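Local coordinates for probable mannosyltransferase KTR4 (Saccharomyces cerevisiae, PDB 5A07), which is a probable mannosyltransferase with a GT-A type glycosyltransferase fold, here holding guanosine-5'-diphosphate and a manganese ion, at residues F328-L341 with P356-K368. Residues are numbered along the deposited sequence; the frame is centred on the assembly and turned at random.
Sequences FLRSEPYEKYMQYL and PVRSLALALFADK
Phe328 reaches the stretch from Ala361 to Ala366 with the far end of its ring: CE2 lies 3.5 Å from Leu362 CD2, while CE1 and CZ meet the CB atoms of Ala366 and Phe365. The carbonyl oxygens of Ala361 and Phe365 lie at the edge of this ring, near its plane. Leu329 sends CD2 over the centre of the Tyr334 ring, and its CD1 lies above one face of the Arg358 guanidinium. Beyond the turn, Pro333 rests its CB against the ring of Phe365. Tyr334 has CG anti to its own nitrogen (chi1 -167°), which swings the ring toward helix 356-365; CD1 and CE1 touch the methyl of Ala361, and Met338 CE covers the face opposite Leu329.

The Tyr334 hydroxyl accepts a bent hydrogen bond from Arg358, OH to NH1 3.0 Å, nearly in the guanidinium plane, and also bonds to the Ser213 carbonyl. Bends at chi2 and chi3 bring the arginine head there, and NH2 forms a salt bridge with Glu322 on strand 322-325 of the central sheet. Helices 332-341 and 356-365 run closer to antiparallel than parallel, their N-to-C directions 138° apart and their axes 10.4 Å apart at closest approach, beside the mixed sheet of the GT-A fold, the Arg358 side chain about 10 Å from bound GDP.

One turn on, Tyr337 is a knob in the hole formed by Val357, Leu360, Ala361 and Phe365. Phe365 points its edge at the tyrosine face in a T-shaped pair, planes at 80° and centroids 5.6 Å apart. The Tyr337 hydroxyl passes Leu360 CB and CD1 to bond with Thr276 of helix 272-282. Met338 CE and Leu341 CD1 each lie 3.6 Å from Val357 CG1, the leucine meeting the valine tip to tip.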
loop_
_atom_site.group_PDB
_atom_site.type_symbol
_atom_site.label_atom_id
_atom_site.label_comp_id
_atom_site.label_asym_id
_atom_site.label_seq_id
_atom_site.Cartn_x
_atom_site.Cartn_y
_atom_site.Cartn_z
ATOM N N PHE B 328 1.281 -10.395 -9.526
ATOM C CA PHE B 328 2.193 -10.599 -8.446
ATOM C C PHE B 328 1.552 -11.325 -7.247
ATOM O O PHE B 328 2.112 -12.252 -6.682
ATOM C CB PHE B 328 2.895 -9.265 -8.028
ATOM C CG PHE B 328 3.767 -9.426 -6.863
ATOM C CD1 PHE B 328 4.968 -10.147 -6.951
ATOM C CD2 PHE B 328 3.396 -8.928 -5.625
ATOM C CE1 PHE B 328 5.776 -10.337 -5.836
ATOM C CE2 PHE B 328 4.209 -9.108 -4.518
ATOM C CZ PHE B 328 5.427 -9.812 -4.628
ATOM N N LEU B 329 0.351 -10.896 -6.861
ATOM C CA LEU B 329 -0.311 -11.475 -5.706
ATOM C C LEU B 329 -0.687 -12.951 -5.989
ATOM O O LEU B 329 -0.831 -13.735 -5.072
ATOM C CB LEU B 329 -1.583 -10.710 -5.385
ATOM C CG LEU B 329 -1.417 -9.200 -5.075
ATOM C CD1 LEU B 329 -2.669 -8.602 -4.515
ATOM C CD2 LEU B 329 -0.272 -8.953 -4.157
ATOM N N ARG B 330 -0.979 -13.231 -7.242
ATOM C CA ARG B 330 -1.354 -14.578 -7.661
ATOM C C ARG B 330 -0.142 -15.530 -7.847
ATOM O O ARG B 330 -0.349 -16.711 -8.102
ATOM C CB ARG B 330 -2.160 -14.485 -8.927
ATOM C CG ARG B 330 -3.545 -13.885 -8.680
ATOM C CD ARG B 330 -4.224 -13.512 -10.001
ATOM N NE ARG B 330 -5.575 -13.028 -9.658
ATOM C CZ ARG B 330 -6.329 -12.277 -10.442
ATOM N NH1 ARG B 330 -5.874 -11.828 -11.550
ATOM N NH2 ARG B 330 -7.514 -11.894 -10.037
ATOM N N SER B 331 1.076 -15.000 -7.787
ATOM C CA SER B 331 2.319 -15.731 -8.038
ATOM C C SER B 331 2.672 -16.571 -6.870
ATOM O O SER B 331 2.198 -16.388 -5.761
ATOM C CB SER B 331 3.486 -14.738 -8.323
ATOM O OG SER B 331 3.952 -14.081 -7.104
ATOM N N GLU B 332 3.519 -17.582 -7.114
ATOM C CA GLU B 332 3.779 -18.612 -6.103
ATOM C C GLU B 332 4.371 -18.056 -4.853
ATOM O O GLU B 332 3.913 -18.358 -3.755
ATOM C CB GLU B 332 4.680 -19.725 -6.689
ATOM C CG GLU B 332 5.004 -20.770 -5.621
ATOM C CD GLU B 332 6.059 -21.785 -6.096
ATOM O OE1 GLU B 332 6.168 -22.045 -7.290
ATOM O OE2 GLU B 332 6.831 -22.269 -5.245
ATOM N N PRO B 333 5.351 -17.131 -4.948
ATOM C CA PRO B 333 5.916 -16.663 -3.703
ATOM C C PRO B 333 4.920 -15.944 -2.790
ATOM O O PRO B 333 4.905 -16.140 -1.554
ATOM C CB PRO B 333 7.020 -15.708 -4.152
ATOM C CG PRO B 333 7.293 -16.029 -5.557
ATOM C CD PRO B 333 6.046 -16.596 -6.121
ATOM N N TYR B 334 4.074 -15.107 -3.394
ATOM C CA TYR B 334 3.079 -14.339 -2.599
ATOM C C TYR B 334 2.077 -15.308 -1.988
ATOM O O TYR B 334 1.792 -15.256 -0.791
ATOM C CB TYR B 334 2.333 -13.299 -3.449
ATOM C CG TYR B 334 1.576 -12.350 -2.573
ATOM C CD1 TYR B 334 2.190 -11.215 -2.073
ATOM C CD2 TYR B 334 0.247 -12.585 -2.207
ATOM C CE1 TYR B 334 1.504 -10.322 -1.232
ATOM C CE2 TYR B 334 -0.431 -11.724 -1.373
ATOM C CZ TYR B 334 0.190 -10.603 -0.861
ATOM O OH TYR B 334 -0.477 -9.732 -0.034
ATOM N N GLU B 335 1.533 -16.193 -2.799
ATOM C CA GLU B 335 0.512 -17.144 -2.279
ATOM C C GLU B 335 1.041 -18.083 -1.192
ATOM O O GLU B 335 0.383 -18.333 -0.164
ATOM C CB GLU B 335 -0.050 -17.949 -3.417
ATOM C CG GLU B 335 -0.749 -17.109 -4.495
ATOM C CD GLU B 335 -2.158 -16.704 -4.091
ATOM O OE1 GLU B 335 -2.361 -16.241 -2.930
ATOM O OE2 GLU B 335 -3.067 -16.868 -4.951
ATOM N N LYS B 336 2.291 -18.534 -1.351
ATOM C CA LYS B 336 2.910 -19.388 -0.325
ATOM C C LYS B 336 3.162 -18.632 0.939
ATOM O O LYS B 336 2.969 -19.141 2.095
ATOM C CB LYS B 336 4.215 -19.948 -0.861
ATOM C CG LYS B 336 4.011 -20.870 -2.041
ATOM C CD LYS B 336 3.551 -22.248 -1.571
ATOM C CE LYS B 336 3.737 -23.234 -2.738
ATOM N NZ LYS B 336 2.846 -24.403 -2.567
ATOM N N TYR B 337 3.586 -17.374 0.771
ATOM C CA TYR B 337 3.796 -16.574 1.956
ATOM C C TYR B 337 2.481 -16.390 2.677
ATOM O O TYR B 337 2.418 -16.419 3.919
ATOM C CB TYR B 337 4.472 -15.223 1.531
ATOM C CG TYR B 337 4.712 -14.227 2.590
ATOM C CD1 TYR B 337 5.380 -14.554 3.739
ATOM C CD2 TYR B 337 4.372 -12.864 2.395
ATOM C CE1 TYR B 337 5.653 -13.594 4.703
ATOM C CE2 TYR B 337 4.605 -11.907 3.365
ATOM C CZ TYR B 337 5.287 -12.260 4.493
ATOM O OH TYR B 337 5.510 -11.324 5.445
ATOM N N MET B 338 1.422 -16.081 1.914
ATOM C CA MET B 338 0.104 -15.878 2.572
ATOM C C MET B 338 -0.336 -17.150 3.375
ATOM O O MET B 338 -0.796 -17.058 4.524
ATOM C CB MET B 338 -0.992 -15.526 1.523
ATOM C CG MET B 338 -0.840 -14.173 0.831
ATOM S SD MET B 338 -0.606 -12.810 1.994
ATOM C CE MET B 338 1.161 -12.625 1.897
ATOM N N GLN B 339 -0.224 -18.296 2.747
ATOM C CA GLN B 339 -0.478 -19.583 3.452
ATOM C C GLN B 339 0.314 -19.767 4.751
ATOM O O GLN B 339 -0.256 -20.088 5.828
ATOM C CB GLN B 339 -0.246 -20.771 2.527
ATOM C CG GLN B 339 -0.862 -22.073 3.096
ATOM C CD GLN B 339 -2.240 -21.896 3.855
ATOM O OE1 GLN B 339 -3.248 -21.449 3.273
ATOM N NE2 GLN B 339 -2.260 -22.221 5.177
ATOM N N TYR B 340 1.584 -19.413 4.700
ATOM C CA TYR B 340 2.434 -19.464 5.873
ATOM C C TYR B 340 1.930 -18.551 6.966
ATOM O O TYR B 340 1.795 -18.938 8.167
ATOM C CB TYR B 340 3.890 -19.095 5.478
ATOM C CG TYR B 340 4.921 -19.408 6.546
ATOM C CD1 TYR B 340 5.568 -20.645 6.596
ATOM C CD2 TYR B 340 5.254 -18.463 7.489
ATOM C CE1 TYR B 340 6.521 -20.903 7.557
ATOM C CE2 TYR B 340 6.187 -18.733 8.483
ATOM C CZ TYR B 340 6.818 -19.957 8.502
ATOM O OH TYR B 340 7.743 -20.224 9.467
ATOM N N LEU B 341 1.590 -17.318 6.582
ATOM C CA LEU B 341 1.075 -16.426 7.617
ATOM C C LEU B 341 -0.289 -16.914 8.166
ATOM O O LEU B 341 -0.604 -16.664 9.326
ATOM C CB LEU B 341 0.936 -14.979 7.062
ATOM C CG LEU B 341 2.253 -14.340 6.560
ATOM C CD1 LEU B 341 1.985 -12.929 6.005
ATOM C CD2 LEU B 341 3.304 -14.287 7.646
ATOM N N PRO B 356 1.759 -3.892 6.098
ATOM C CA PRO B 356 3.078 -4.543 6.277
ATOM C C PRO B 356 3.244 -5.863 5.583
ATOM O O PRO B 356 4.316 -6.191 5.087
ATOM C CB PRO B 356 3.238 -4.636 7.822
ATOM C CG PRO B 356 1.816 -4.524 8.355
ATOM C CD PRO B 356 1.084 -3.638 7.382
ATOM N N VAL B 357 2.188 -6.659 5.543
ATOM C CA VAL B 357 2.225 -7.930 4.860
ATOM C C VAL B 357 2.455 -7.798 3.389
ATOM O O VAL B 357 3.327 -8.469 2.801
ATOM C CB VAL B 357 0.928 -8.724 5.144
ATOM C CG1 VAL B 357 0.785 -9.964 4.249
ATOM C CG2 VAL B 357 0.864 -9.088 6.622
ATOM N N ARG B 358 1.658 -6.961 2.725
ATOM C CA ARG B 358 1.885 -6.700 1.282
ATOM C C ARG B 358 3.306 -6.170 1.039
ATOM O O ARG B 358 3.970 -6.566 0.058
ATOM C CB ARG B 358 0.852 -5.642 0.784
ATOM C CG ARG B 358 0.997 -5.245 -0.663
ATOM C CD ARG B 358 -0.029 -5.922 -1.512
ATOM N NE ARG B 358 -1.370 -5.372 -1.270
ATOM C CZ ARG B 358 -2.400 -6.064 -0.789
ATOM N NH1 ARG B 358 -2.276 -7.384 -0.514
ATOM N NH2 ARG B 358 -3.568 -5.461 -0.643
ATOM N N SER B 359 3.743 -5.277 1.918
ATOM C CA SER B 359 5.017 -4.545 1.758
ATOM C C SER B 359 6.229 -5.488 1.951
ATOM O O SER B 359 7.183 -5.411 1.188
ATOM C CB SER B 359 5.129 -3.388 2.751
ATOM O OG SER B 359 4.104 -2.439 2.520
ATOM N N LEU B 360 6.120 -6.427 2.880
ATOM C CA LEU B 360 7.214 -7.431 3.062
ATOM C C LEU B 360 7.368 -8.320 1.864
ATOM O O LEU B 360 8.464 -8.555 1.363
ATOM C CB LEU B 360 6.976 -8.294 4.333
ATOM C CG LEU B 360 7.230 -7.535 5.582
ATOM C CD1 LEU B 360 6.638 -8.258 6.795
ATOM C CD2 LEU B 360 8.708 -7.356 5.834
ATOM N N ALA B 361 6.231 -8.754 1.321
ATOM C CA ALA B 361 6.242 -9.556 0.134
ATOM C C ALA B 361 6.835 -8.802 -1.058
ATOM O O ALA B 361 7.635 -9.367 -1.821
ATOM C CB ALA B 361 4.876 -10.047 -0.219
ATOM N N LEU B 362 6.386 -7.569 -1.263
ATOM C CA LEU B 362 6.921 -6.787 -2.372
ATOM C C LEU B 362 8.460 -6.564 -2.209
ATOM O O LEU B 362 9.205 -6.607 -3.142
ATOM C CB LEU B 362 6.181 -5.452 -2.441
ATOM C CG LEU B 362 4.790 -5.507 -3.023
ATOM C CD1 LEU B 362 4.079 -4.197 -2.638
ATOM C CD2 LEU B 362 4.833 -5.660 -4.533
ATOM N N ALA B 363 8.896 -6.249 -1.013
ATOM C CA ALA B 363 10.293 -5.903 -0.803
ATOM C C ALA B 363 11.214 -7.157 -0.928
ATOM O O ALA B 363 12.356 -7.050 -1.378
ATOM C CB ALA B 363 10.447 -5.290 0.569
ATOM N N LEU B 364 10.707 -8.316 -0.513
ATOM C CA LEU B 364 11.519 -9.544 -0.485
ATOM C C LEU B 364 11.462 -10.286 -1.802
ATOM O O LEU B 364 12.498 -10.857 -2.237
ATOM C CB LEU B 364 11.051 -10.473 0.635
ATOM C CG LEU B 364 11.357 -9.881 1.994
ATOM C CD1 LEU B 364 10.617 -10.652 3.043
ATOM C CD2 LEU B 364 12.831 -9.864 2.305
ATOM N N PHE B 365 10.315 -10.267 -2.504
ATOM C CA PHE B 365 10.080 -11.198 -3.603
ATOM C C PHE B 365 10.016 -10.556 -4.933
ATOM O O PHE B 365 9.724 -11.238 -5.892
ATOM C CB PHE B 365 8.811 -12.063 -3.379
ATOM C CG PHE B 365 8.730 -12.694 -1.998
ATOM C CD1 PHE B 365 9.850 -13.256 -1.420
ATOM C CD2 PHE B 365 7.550 -12.763 -1.330
ATOM C CE1 PHE B 365 9.814 -13.826 -0.138
ATOM C CE2 PHE B 365 7.476 -13.291 -0.056
ATOM C CZ PHE B 365 8.620 -13.831 0.551
ATOM N N ALA B 366 10.307 -9.252 -5.017
ATOM C CA ALA B 366 10.239 -8.507 -6.270
ATOM C C ALA B 366 11.391 -7.534 -6.339
ATOM O O ALA B 366 11.942 -7.128 -5.319
ATOM C CB ALA B 366 8.944 -7.728 -6.400
ATOM N N ASP B 367 11.706 -7.162 -7.559
ATOM C CA ASP B 367 12.718 -6.198 -7.851
ATOM C C ASP B 367 12.195 -4.811 -7.483
ATOM O O ASP B 367 11.186 -4.368 -8.008
ATOM C CB ASP B 367 12.984 -6.188 -9.378
ATOM C CG ASP B 367 14.135 -5.280 -9.762
ATOM O OD1 ASP B 367 14.360 -4.174 -9.191
ATOM O OD2 ASP B 367 14.881 -5.647 -10.688
ATOM N N LYS B 368 12.916 -4.095 -6.640
ATOM C CA LYS B 368 12.429 -2.838 -6.139
ATOM C C LYS B 368 12.207 -1.739 -7.220
ATOM O O LYS B 368 11.433 -0.773 -6.970
ATOM C CB LYS B 368 13.310 -2.327 -5.031
ATOM C CG LYS B 368 14.673 -1.850 -5.509
ATOM C CD LYS B 368 15.577 -1.823 -4.292
ATOM C CE LYS B 368 16.753 -0.898 -4.479
ATOM N NZ LYS B 368 17.737 -1.562 -5.229
#